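Local coordinates for CELL WALL surface anchor family protein (Streptococcus pneumoniae, PDB 2WW8) that serves as the adhesin of the pneumococcal pilus and probably attaches the bacterium to host cells, at residues 740-745 with 754-759; 769-772 with 778-781; 804-807 with 813-816; 841-844 with 849-852. All blocks are in the same frame, centred on the assembly; numbering follows the deposited sequence.

Interaction 1 (740-745 with 754-759); sequences FIKVNK and AVFSLQ
Lys742 NZ, at the end of a side chain that lies against Phe756, is covalently joined to CG of Asn854. This is the intramolecular isopeptide link characteristic of CnaB domains, and it turns the usual lysine tip into an amide nitrogen. No hydrogen bond crosses between 740-745 and 754-759; what meets there is the carbon part of the lysine. A chi1 of -174° starts the chain on the side remote from the backbone N, and a bend at chi2 (75°) then carries it inward. Lys742 CG lies 4.0 Å from Ala754 CB. Further along, Lys742 CD comes to 3.4 Å from Phe756 CZ and 3.7 Å from Phe756 CE1. Lys742 CE follows at 3.7 Å from Phe756 CZ, in the plane of the ring. The methylenes therefore meet the ring at its far edge, and the two side chains cross at about a right angle. The three touching residues are all buried, and the covalent bond fixes the far end of the lysine. Both Lys742 and Phe756 also touch Glu803. An acidic residue beside the Lys-Asn pair is the rule in CnaB domains, where it promotes bond formation, and the place of Glu803 is consistent with such a role. The CA atoms of Lys742 and Ala754 are 7.6 Å apart, too far for backbone pairing, because the strands belong to different sheets. Strand 736-744 runs between 788-794 and 849-854 in one sheet, and strand 755-761 lies beside 797-805 in the other, so the contact lies between the two layers of the sandwich.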
loop_
_atom_site.group_PDB
_atom_site.type_symbol
_atom_site.label_atom_id
_atom_site.label_comp_id
_atom_site.label_asym_id
_atom_site.label_seq_id
_atom_site.Cartn_x
_atom_site.Cartn_y
_atom_site.Cartn_z
ATOM N N PHE A 740 -36.294 -78.125 4.519
ATOM C CA PHE A 740 -36.597 -79.324 5.309
ATOM C C PHE A 740 -36.532 -80.497 4.319
ATOM O O PHE A 740 -36.818 -80.344 3.113
ATOM C CB PHE A 740 -38.013 -79.272 5.894
ATOM C CG PHE A 740 -38.290 -78.109 6.827
ATOM C CD1 PHE A 740 -38.738 -76.879 6.355
ATOM C CD2 PHE A 740 -38.166 -78.263 8.194
ATOM C CE1 PHE A 740 -39.011 -75.812 7.230
ATOM C CE2 PHE A 740 -38.445 -77.198 9.069
ATOM C CZ PHE A 740 -38.884 -75.969 8.592
ATOM N N ILE A 741 -36.120 -81.661 4.818
ATOM C CA ILE A 741 -36.125 -82.868 4.018
ATOM C C ILE A 741 -37.153 -83.801 4.653
ATOM O O ILE A 741 -37.037 -84.174 5.843
ATOM C CB ILE A 741 -34.758 -83.538 3.944
ATOM C CG1 ILE A 741 -33.725 -82.579 3.349
ATOM C CG2 ILE A 741 -34.846 -84.815 3.071
ATOM C CD1 ILE A 741 -32.581 -82.276 4.248
ATOM N N LYS A 742 -38.175 -84.140 3.857
ATOM C CA LYS A 742 -39.180 -85.127 4.271
ATOM C C LYS A 742 -38.576 -86.533 4.155
ATOM O O LYS A 742 -38.084 -86.903 3.079
ATOM C CB LYS A 742 -40.415 -85.074 3.364
ATOM C CG LYS A 742 -41.540 -86.021 3.899
ATOM C CD LYS A 742 -42.207 -85.363 5.127
ATOM C CE LYS A 742 -43.400 -86.159 5.673
ATOM N NZ LYS A 742 -42.991 -87.565 5.946
ATOM N N VAL A 743 -38.615 -87.321 5.229
ATOM C CA VAL A 743 -37.978 -88.640 5.216
ATOM C C VAL A 743 -38.795 -89.720 5.926
ATOM O O VAL A 743 -39.657 -89.440 6.771
ATOM C CB VAL A 743 -36.547 -88.646 5.882
ATOM C CG1 VAL A 743 -35.626 -87.614 5.232
ATOM C CG2 VAL A 743 -36.647 -88.442 7.416
ATOM N N ASN A 744 -38.458 -90.963 5.588
ATOM C CA ASN A 744 -38.850 -92.105 6.375
ATOM C C ASN A 744 -38.243 -92.008 7.798
ATOM O O ASN A 744 -37.024 -91.829 7.913
ATOM C CB ASN A 744 -38.348 -93.349 5.632
ATOM C CG ASN A 744 -38.802 -94.639 6.285
ATOM O OD1 ASN A 744 -38.712 -94.826 7.491
ATOM N ND2 ASN A 744 -39.303 -95.538 5.472
ATOM N N LYS A 745 -39.082 -92.171 8.829
ATOM C CA LYS A 745 -38.703 -92.103 10.255
ATOM C C LYS A 745 -37.596 -93.126 10.539
ATOM O O LYS A 745 -36.621 -92.796 11.170
ATOM C CB LYS A 745 -39.893 -92.477 11.170
ATOM C CG LYS A 745 -39.606 -92.279 12.651
ATOM C CD LYS A 745 -40.675 -92.918 13.519
ATOM C CE LYS A 745 -40.580 -92.559 15.034
ATOM N NZ LYS A 745 -40.045 -91.174 15.212
ATOM N N ALA A 754 -45.132 -86.087 -0.590
ATOM C CA ALA A 754 -45.824 -85.452 0.554
ATOM C C ALA A 754 -46.229 -84.038 0.141
ATOM O O ALA A 754 -45.560 -83.437 -0.699
ATOM C CB ALA A 754 -44.936 -85.409 1.831
ATOM N N VAL A 755 -47.277 -83.498 0.746
ATOM C CA VAL A 755 -47.780 -82.166 0.392
ATOM C C VAL A 755 -47.832 -81.280 1.640
ATOM O O VAL A 755 -48.389 -81.667 2.664
ATOM C CB VAL A 755 -49.163 -82.256 -0.275
ATOM C CG1 VAL A 755 -49.754 -80.868 -0.516
ATOM C CG2 VAL A 755 -49.089 -83.088 -1.587
ATOM N N PHE A 756 -47.235 -80.098 1.574
ATOM C CA PHE A 756 -47.146 -79.214 2.733
ATOM C C PHE A 756 -47.569 -77.807 2.330
ATOM O O PHE A 756 -47.492 -77.472 1.144
ATOM C CB PHE A 756 -45.691 -79.112 3.187
ATOM C CG PHE A 756 -45.174 -80.356 3.886
ATOM C CD1 PHE A 756 -44.826 -81.484 3.160
ATOM C CD2 PHE A 756 -45.004 -80.377 5.261
ATOM C CE1 PHE A 756 -44.328 -82.608 3.778
ATOM C CE2 PHE A 756 -44.518 -81.517 5.906
ATOM C CZ PHE A 756 -44.175 -82.626 5.164
ATOM N N SER A 757 -47.967 -77.001 3.310
ATOM C CA SER A 757 -48.295 -75.616 3.077
ATOM C C SER A 757 -47.627 -74.817 4.177
ATOM O O SER A 757 -47.746 -75.164 5.347
ATOM C CB SER A 757 -49.811 -75.408 3.087
ATOM O OG SER A 757 -50.389 -76.009 1.940
ATOM N N LEU A 758 -46.932 -73.748 3.792
ATOM C CA LEU A 758 -46.298 -72.824 4.737
ATOM C C LEU A 758 -47.254 -71.687 5.108
ATOM O O LEU A 758 -47.644 -70.915 4.237
ATOM C CB LEU A 758 -44.990 -72.270 4.155
ATOM C CG LEU A 758 -44.070 -71.427 5.052
ATOM C CD1 LEU A 758 -43.872 -71.964 6.483
ATOM C CD2 LEU A 758 -42.705 -71.198 4.346
ATOM N N GLN A 759 -47.639 -71.593 6.380
ATOM C CA GLN A 759 -48.513 -70.506 6.828
ATOM C C GLN A 759 -47.735 -69.386 7.493
ATOM O O GLN A 759 -46.676 -69.623 8.074
ATOM C CB GLN A 759 -49.575 -71.006 7.802
ATOM C CG GLN A 759 -50.390 -72.180 7.272
ATOM C CD GLN A 759 -51.435 -71.749 6.273
ATOM O OE1 GLN A 759 -51.215 -71.744 5.056
ATOM N NE2 GLN A 759 -52.591 -71.354 6.796
#

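Interaction 2 (769-772 with 778-781); sequences YGAI and YQNV
Gln779 meets Ala771 and Ile772 with the outer half of its side chain, and no hydrogen bond joins 769-772 to 778-781 directly. Its CB is still 5.6 Å from Ala771 CB. With chi1 at -70°, Gln779 CG passes 4.2 Å from Ala771 CB, the first atom of the chain to approach it, and the bend at chi2 (-83°) swings the amide across toward the 769-772 backbone. Gln779 CD then lies 3.9 Å from Ala771 CB, and Gln779 OE1 is 4.3 Å from the same methyl. At the tip Gln779 NE2 rests 3.6 Å from Ala771 CA and 3.7 Å from Ala771 CB, so the alanine meets the nitrogen side of the amide through carbon alone. The polar need of NE2 is met by OE1 of Gln759, which accepts a hydrogen bond from it and holds the amide in its turned position. Gln759 belongs to strand 755-761, to which strand 769-770 pairs on one side of the CnaB-type sandwich. The 778-781 segment approaches the same strand and forms a G1 beta bulge there, with Asn780 and Val781 both facing Phe756; the positive phi of Asn780 (57°) fits that bulge. Beyond Ala771, Ile772 contributes its CD1, 4.3 Å from Tyr778 CB and 4.2 Å from Gln779 NE2. These last contacts deserve caution, since the modelled CD1 stands implausibly near the carbonyl oxygen of Leu758. Tyr778 itself takes part through its CB, while its ring leads off to an edge-to-face meeting with Phe791 and its OH is hydrogen-bonded to the backbone N of Lys792.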
loop_
_atom_site.group_PDB
_atom_site.type_symbol
_atom_site.label_atom_id
_atom_site.label_comp_id
_atom_site.label_asym_id
_atom_site.label_seq_id
_atom_site.Cartn_x
_atom_site.Cartn_y
_atom_site.Cartn_z
ATOM N N TYR A 769 -52.839 -67.887 11.486
ATOM C CA TYR A 769 -51.808 -68.018 10.474
ATOM C C TYR A 769 -52.627 -68.198 9.210
ATOM O O TYR A 769 -53.730 -68.719 9.299
ATOM C CB TYR A 769 -50.863 -69.181 10.826
ATOM C CG TYR A 769 -50.021 -68.847 12.042
ATOM C CD1 TYR A 769 -50.592 -68.737 13.310
ATOM C CD2 TYR A 769 -48.656 -68.614 11.917
ATOM C CE1 TYR A 769 -49.817 -68.415 14.424
ATOM C CE2 TYR A 769 -47.869 -68.290 13.023
ATOM C CZ TYR A 769 -48.452 -68.195 14.271
ATOM O OH TYR A 769 -47.669 -67.874 15.358
ATOM N N GLY A 770 -52.140 -67.739 8.064
ATOM C CA GLY A 770 -52.883 -67.861 6.807
ATOM C C GLY A 770 -51.894 -68.089 5.677
ATOM O O GLY A 770 -50.691 -68.203 5.939
ATOM N N ALA A 771 -52.371 -68.137 4.430
ATOM C CA ALA A 771 -51.451 -68.223 3.290
ATOM C C ALA A 771 -50.530 -67.004 3.314
ATOM O O ALA A 771 -50.841 -65.993 3.957
ATOM C CB ALA A 771 -52.193 -68.338 1.965
ATOM N N ILE A 772 -49.394 -67.105 2.625
ATOM C CA ILE A 772 -48.416 -66.016 2.578
ATOM C C ILE A 772 -48.913 -64.851 1.716
ATOM O O ILE A 772 -48.932 -63.709 2.173
ATOM C CB ILE A 772 -46.992 -66.479 2.129
ATOM C CG1 ILE A 772 -46.487 -67.663 2.974
ATOM C CG2 ILE A 772 -45.996 -65.319 2.147
ATOM C CD1 ILE A 772 -47.204 -68.973 2.603
ATOM N N TYR A 778 -46.005 -71.289 -1.810
ATOM C CA TYR A 778 -45.715 -72.290 -0.790
ATOM C C TYR A 778 -47.001 -72.895 -0.208
ATOM O O TYR A 778 -47.089 -73.193 0.985
ATOM C CB TYR A 778 -44.816 -71.701 0.302
ATOM C CG TYR A 778 -43.475 -71.247 -0.221
ATOM C CD1 TYR A 778 -42.824 -71.954 -1.233
ATOM C CD2 TYR A 778 -42.848 -70.110 0.314
ATOM C CE1 TYR A 778 -41.578 -71.545 -1.713
ATOM C CE2 TYR A 778 -41.604 -69.685 -0.158
ATOM C CZ TYR A 778 -40.979 -70.405 -1.173
ATOM O OH TYR A 778 -39.745 -69.991 -1.620
ATOM N N GLN A 779 -48.000 -73.072 -1.065
ATOM C CA GLN A 779 -49.252 -73.713 -0.693
ATOM C C GLN A 779 -49.292 -74.993 -1.510
ATOM O O GLN A 779 -49.018 -74.934 -2.718
ATOM C CB GLN A 779 -50.422 -72.789 -1.012
ATOM C CG GLN A 779 -50.420 -71.605 -0.082
ATOM C CD GLN A 779 -51.085 -71.950 1.219
ATOM O OE1 GLN A 779 -52.151 -72.582 1.229
ATOM N NE2 GLN A 779 -50.475 -71.543 2.326
ATOM N N ASN A 780 -49.553 -76.127 -0.845
ATOM C CA ASN A 780 -49.592 -77.426 -1.528
ATOM C C ASN A 780 -48.312 -77.765 -2.257
ATOM O O ASN A 780 -48.331 -78.110 -3.431
ATOM C CB ASN A 780 -50.713 -77.460 -2.576
ATOM C CG ASN A 780 -52.076 -77.582 -1.950
ATOM O OD1 ASN A 780 -52.346 -77.061 -0.869
ATOM N ND2 ASN A 780 -52.951 -78.302 -2.634
ATOM N N VAL A 781 -47.180 -77.641 -1.586
ATOM C CA VAL A 781 -45.932 -77.959 -2.262
ATOM C C VAL A 781 -45.746 -79.461 -2.086
ATOM O O VAL A 781 -45.873 -79.991 -0.989
ATOM C CB VAL A 781 -44.744 -77.126 -1.762
ATOM C CG1 VAL A 781 -45.107 -75.655 -1.824
ATOM C CG2 VAL A 781 -44.401 -77.481 -0.326
#

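Interaction 3 (804-807 with 813-816); sequences NSEP and VQNK
The backbones of Asn804 and Asn815 draw to a CA separation of 4.1 Å, and Asn815 N donates to Asn804 O at 3.0 Å, coming in from above the carbonyl plane (39° out of it). The same oxygen also receives the CA-H of Gln814, at 3.4 Å from Gln814 CA to Asn804 O. A weak bond runs from Glu806 N to Val813 O. Beside the backbone pair the two asparagine side chains join directly: Asn804 ND2 gives a nearly straight bond (172°) of 3.0 Å to Asn815 OD1. The donor lies in the carbonyl plane of Asn815 and the acceptor in the amide plane of Asn804, although the two amides are turned 66° from each other. The other end of the Asn804 amide, OD1, is hydrogen-bonded to Ser757 OG, so its rotation is fixed from two sides. In this CnaB-type sheet the geometry fits a classic bulge at Asn804 and Ser805 facing Val755, and a G1 bulge at Asn815 and Lys816 facing Glu803, where the chain turns a corner. Glu806 holds CG between its backbone N and carbonyl carbon, and a bend at chi2 brings OE1 to Val813 N, whose N-H it accepts at 3.0 Å from above the carboxylate plane. Gln814 NE2 lies 2.9 Å from the same Glu806 OE1.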
loop_
_atom_site.group_PDB
_atom_site.type_symbol
_atom_site.label_atom_id
_atom_site.label_comp_id
_atom_site.label_asym_id
_atom_site.label_seq_id
_atom_site.Cartn_x
_atom_site.Cartn_y
_atom_site.Cartn_z
ATOM N N ASN A 804 -50.010 -81.345 4.588
ATOM C CA ASN A 804 -51.410 -81.510 4.145
ATOM C C ASN A 804 -51.700 -83.001 3.970
ATOM O O ASN A 804 -52.771 -83.470 4.371
ATOM C CB ASN A 804 -51.734 -80.721 2.870
ATOM C CG ASN A 804 -51.456 -79.227 3.024
ATOM O OD1 ASN A 804 -50.506 -78.689 2.449
ATOM N ND2 ASN A 804 -52.286 -78.550 3.819
ATOM N N SER A 805 -50.744 -83.730 3.388
ATOM C CA SER A 805 -50.921 -85.160 3.188
ATOM C C SER A 805 -49.580 -85.912 3.171
ATOM O O SER A 805 -48.588 -85.447 2.610
ATOM C CB SER A 805 -51.725 -85.424 1.914
ATOM O OG SER A 805 -50.962 -85.224 0.741
ATOM N N GLU A 806 -49.547 -87.054 3.846
ATOM C CA GLU A 806 -48.404 -87.957 3.884
ATOM C C GLU A 806 -48.180 -88.564 2.489
ATOM O O GLU A 806 -49.080 -88.594 1.657
ATOM C CB GLU A 806 -48.708 -89.078 4.886
ATOM C CG GLU A 806 -49.567 -90.206 4.289
ATOM C CD GLU A 806 -51.073 -89.908 4.191
ATOM O OE1 GLU A 806 -51.577 -88.891 4.750
ATOM O OE2 GLU A 806 -51.765 -90.727 3.548
ATOM N N PRO A 807 -46.994 -89.100 2.223
ATOM C CA PRO A 807 -46.894 -89.805 0.949
ATOM C C PRO A 807 -47.471 -91.209 1.012
ATOM O O PRO A 807 -47.648 -91.708 2.120
ATOM C CB PRO A 807 -45.388 -89.900 0.728
ATOM C CG PRO A 807 -44.767 -89.233 1.829
ATOM C CD PRO A 807 -45.721 -89.111 2.963
ATOM N N VAL A 813 -51.391 -88.381 7.690
ATOM C CA VAL A 813 -51.218 -87.103 8.353
ATOM C C VAL A 813 -52.024 -86.151 7.451
ATOM O O VAL A 813 -51.577 -85.834 6.352
ATOM C CB VAL A 813 -49.749 -86.616 8.349
ATOM C CG1 VAL A 813 -49.683 -85.298 9.130
ATOM C CG2 VAL A 813 -48.761 -87.625 8.946
ATOM N N GLN A 814 -53.203 -85.731 7.906
ATOM C CA GLN A 814 -54.120 -84.896 7.140
ATOM C C GLN A 814 -54.213 -83.483 7.759
ATOM O O GLN A 814 -54.830 -83.308 8.821
ATOM C CB GLN A 814 -55.494 -85.580 7.044
ATOM C CG GLN A 814 -55.537 -86.886 6.163
ATOM C CD GLN A 814 -54.922 -86.675 4.768
ATOM O OE1 GLN A 814 -55.121 -85.616 4.152
ATOM N NE2 GLN A 814 -54.135 -87.643 4.284
ATOM N N ASN A 815 -53.600 -82.494 7.100
ATOM C CA ASN A 815 -53.574 -81.082 7.544
ATOM C C ASN A 815 -53.200 -80.906 9.006
ATOM O O ASN A 815 -54.043 -80.508 9.807
ATOM C CB ASN A 815 -54.912 -80.377 7.283
ATOM C CG ASN A 815 -55.339 -80.508 5.846
ATOM O OD1 ASN A 815 -54.634 -80.081 4.927
ATOM N ND2 ASN A 815 -56.478 -81.155 5.639
ATOM N N LYS A 816 -51.964 -81.258 9.356
ATOM C CA LYS A 816 -51.513 -81.170 10.745
ATOM C C LYS A 816 -50.361 -80.140 10.859
ATOM O O LYS A 816 -49.490 -80.130 9.994
ATOM C CB LYS A 816 -51.080 -82.555 11.288
ATOM C CG LYS A 816 -52.164 -83.659 11.423
ATOM C CD LYS A 816 -53.286 -83.311 12.426
ATOM C CE LYS A 816 -54.440 -84.337 12.339
ATOM N NZ LYS A 816 -55.742 -83.633 12.386
#

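Interaction 4 (841-844 with 849-852); sequences AGYE and KHYI
With chi1 at 164° the Tyr843 phenol leaves its strand turned away from the backbone N, and chi1 of -59° brings the His850 ring to meet it; the phenol thus runs along the sheet surface to the imidazole two residues before its own cross-strand partner. The two segments form the beta hairpin 841-846/849-854 at the edge of one sheet of the CnaB-type sandwich. Tyr843 faces Ile852 in a non-hydrogen-bonded pair with CA atoms 4.7 Å apart, whereas Glu844 and Tyr851 make the hydrogen-bonded pair. In the latter, Tyr851 N donates to Glu844 O at 2.8 Å, and Glu844 N donates to Tyr851 O at 3.0 Å. Tyr851 O is met a second time, by the CA-H of Tyr843, with 3.4 Å from Tyr843 CA to Tyr851 O. On the Tyr843 face, Tyr843 OH and His850 ND1 are hydrogen-bonded at 2.7 Å, and either may be the donor. Each of these atoms lies in the plane of the other's ring, at its edge. The rings meet rim to rim, with planes 28° apart and centroids separated by 5.9 Å, so the bond rather than stacking sets their relation. His850 does stack on a different ring, that of Phe845. Tyr843 also packs on Val819 and Val831, and Ile852 on Ile818 and Leu801, all in the opposing sheet, which places this face of the hairpin toward the sandwich interior. Beside Tyr843, the CA-H of Ile852 points at a backbone oxygen, with Ile852 CA 3.2 Å from Gly842 O.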
loop_
_atom_site.group_PDB
_atom_site.type_symbol
_atom_site.label_atom_id
_atom_site.label_comp_id
_atom_site.label_asym_id
_atom_site.label_seq_id
_atom_site.Cartn_x
_atom_site.Cartn_y
_atom_site.Cartn_z
ATOM N N ALA A 841 -45.991 -87.693 12.536
ATOM C CA ALA A 841 -44.990 -86.888 11.834
ATOM C C ALA A 841 -44.034 -86.384 12.922
ATOM O O ALA A 841 -44.439 -86.248 14.088
ATOM C CB ALA A 841 -45.627 -85.702 11.064
ATOM N N GLY A 842 -42.778 -86.095 12.595
ATOM C CA GLY A 842 -41.951 -85.436 13.623
ATOM C C GLY A 842 -40.982 -84.494 12.953
ATOM O O GLY A 842 -40.850 -84.532 11.700
ATOM N N TYR A 843 -40.378 -83.636 13.780
ATOM C CA TYR A 843 -39.336 -82.711 13.350
ATOM C C TYR A 843 -38.063 -83.205 14.036
ATOM O O TYR A 843 -38.113 -83.596 15.210
ATOM C CB TYR A 843 -39.613 -81.261 13.796
ATOM C CG TYR A 843 -38.373 -80.381 13.708
ATOM C CD1 TYR A 843 -37.909 -79.919 12.467
ATOM C CD2 TYR A 843 -37.658 -80.021 14.854
ATOM C CE1 TYR A 843 -36.777 -79.126 12.347
ATOM C CE2 TYR A 843 -36.498 -79.235 14.750
ATOM C CZ TYR A 843 -36.070 -78.778 13.489
ATOM O OH TYR A 843 -34.940 -77.995 13.390
ATOM N N GLU A 844 -36.942 -83.167 13.315
ATOM C CA GLU A 844 -35.629 -83.474 13.903
ATOM C C GLU A 844 -34.608 -82.562 13.221
ATOM O O GLU A 844 -34.745 -82.132 12.060
ATOM C CB GLU A 844 -35.208 -84.967 13.821
ATOM C CG GLU A 844 -36.236 -86.065 14.334
ATOM C CD GLU A 844 -35.818 -87.553 14.120
ATOM O OE1 GLU A 844 -34.596 -87.852 13.991
ATOM O OE2 GLU A 844 -36.697 -88.470 14.158
ATOM N N LYS A 849 -29.187 -80.287 9.421
ATOM C CA LYS A 849 -30.312 -80.299 8.475
ATOM C C LYS A 849 -31.636 -80.462 9.213
ATOM O O LYS A 849 -31.671 -81.093 10.256
ATOM C CB LYS A 849 -30.140 -81.321 7.337
ATOM C CG LYS A 849 -28.970 -80.923 6.442
ATOM C CD LYS A 849 -28.750 -81.935 5.331
ATOM C CE LYS A 849 -27.356 -81.791 4.711
ATOM N NZ LYS A 849 -27.126 -80.508 3.990
ATOM N N HIS A 850 -32.697 -79.853 8.701
ATOM C CA HIS A 850 -34.016 -79.943 9.307
ATOM C C HIS A 850 -34.733 -81.080 8.566
ATOM O O HIS A 850 -34.843 -81.082 7.334
ATOM C CB HIS A 850 -34.772 -78.616 9.080
ATOM C CG HIS A 850 -34.085 -77.408 9.641
ATOM N ND1 HIS A 850 -33.949 -77.190 10.997
ATOM C CD2 HIS A 850 -33.511 -76.343 9.024
ATOM C CE1 HIS A 850 -33.330 -76.035 11.191
ATOM N NE2 HIS A 850 -33.040 -75.506 10.011
ATOM N N TYR A 851 -35.206 -82.047 9.329
ATOM C CA TYR A 851 -35.858 -83.222 8.793
ATOM C C TYR A 851 -37.304 -83.190 9.267
ATOM O O TYR A 851 -37.590 -82.801 10.408
ATOM C CB TYR A 851 -35.169 -84.488 9.339
ATOM C CG TYR A 851 -33.820 -84.713 8.678
ATOM C CD1 TYR A 851 -33.738 -85.338 7.434
ATOM C CD2 TYR A 851 -32.623 -84.252 9.275
ATOM C CE1 TYR A 851 -32.495 -85.512 6.802
ATOM C CE2 TYR A 851 -31.373 -84.420 8.648
ATOM C CZ TYR A 851 -31.331 -85.076 7.424
ATOM O OH TYR A 851 -30.113 -85.249 6.806
ATOM N N ILE A 852 -38.216 -83.606 8.397
ATOM C CA ILE A 852 -39.546 -83.992 8.850
ATOM C C ILE A 852 -39.807 -85.475 8.584
ATOM O O ILE A 852 -39.715 -85.948 7.448
ATOM C CB ILE A 852 -40.641 -83.131 8.202
ATOM C CG1 ILE A 852 -40.371 -81.663 8.574
ATOM C CG2 ILE A 852 -42.076 -83.696 8.539
ATOM C CD1 ILE A 852 -41.167 -80.741 7.696
#

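The four contacts follow one another along the chain without nesting or crossing. Interaction 1 closes the loop of residues 746-753, where the chain passes from one sheet of the sandwich to the other. Interaction 2 then closes 773-777, and interaction 3 closes 808-812; both flank strand 755-761, which carries one side of interaction 1. Interaction 4 closes the hairpin around the turn at 847-848 and lies in the first sheet, where Ile852 bonds with the backbone of Ile741 and Val743. Interactions 1 and 4 have centres about 8 Å apart. Interactions 2 and 4 do not touch, while Val813 packs on Ala841 to join interactions 3 and 4.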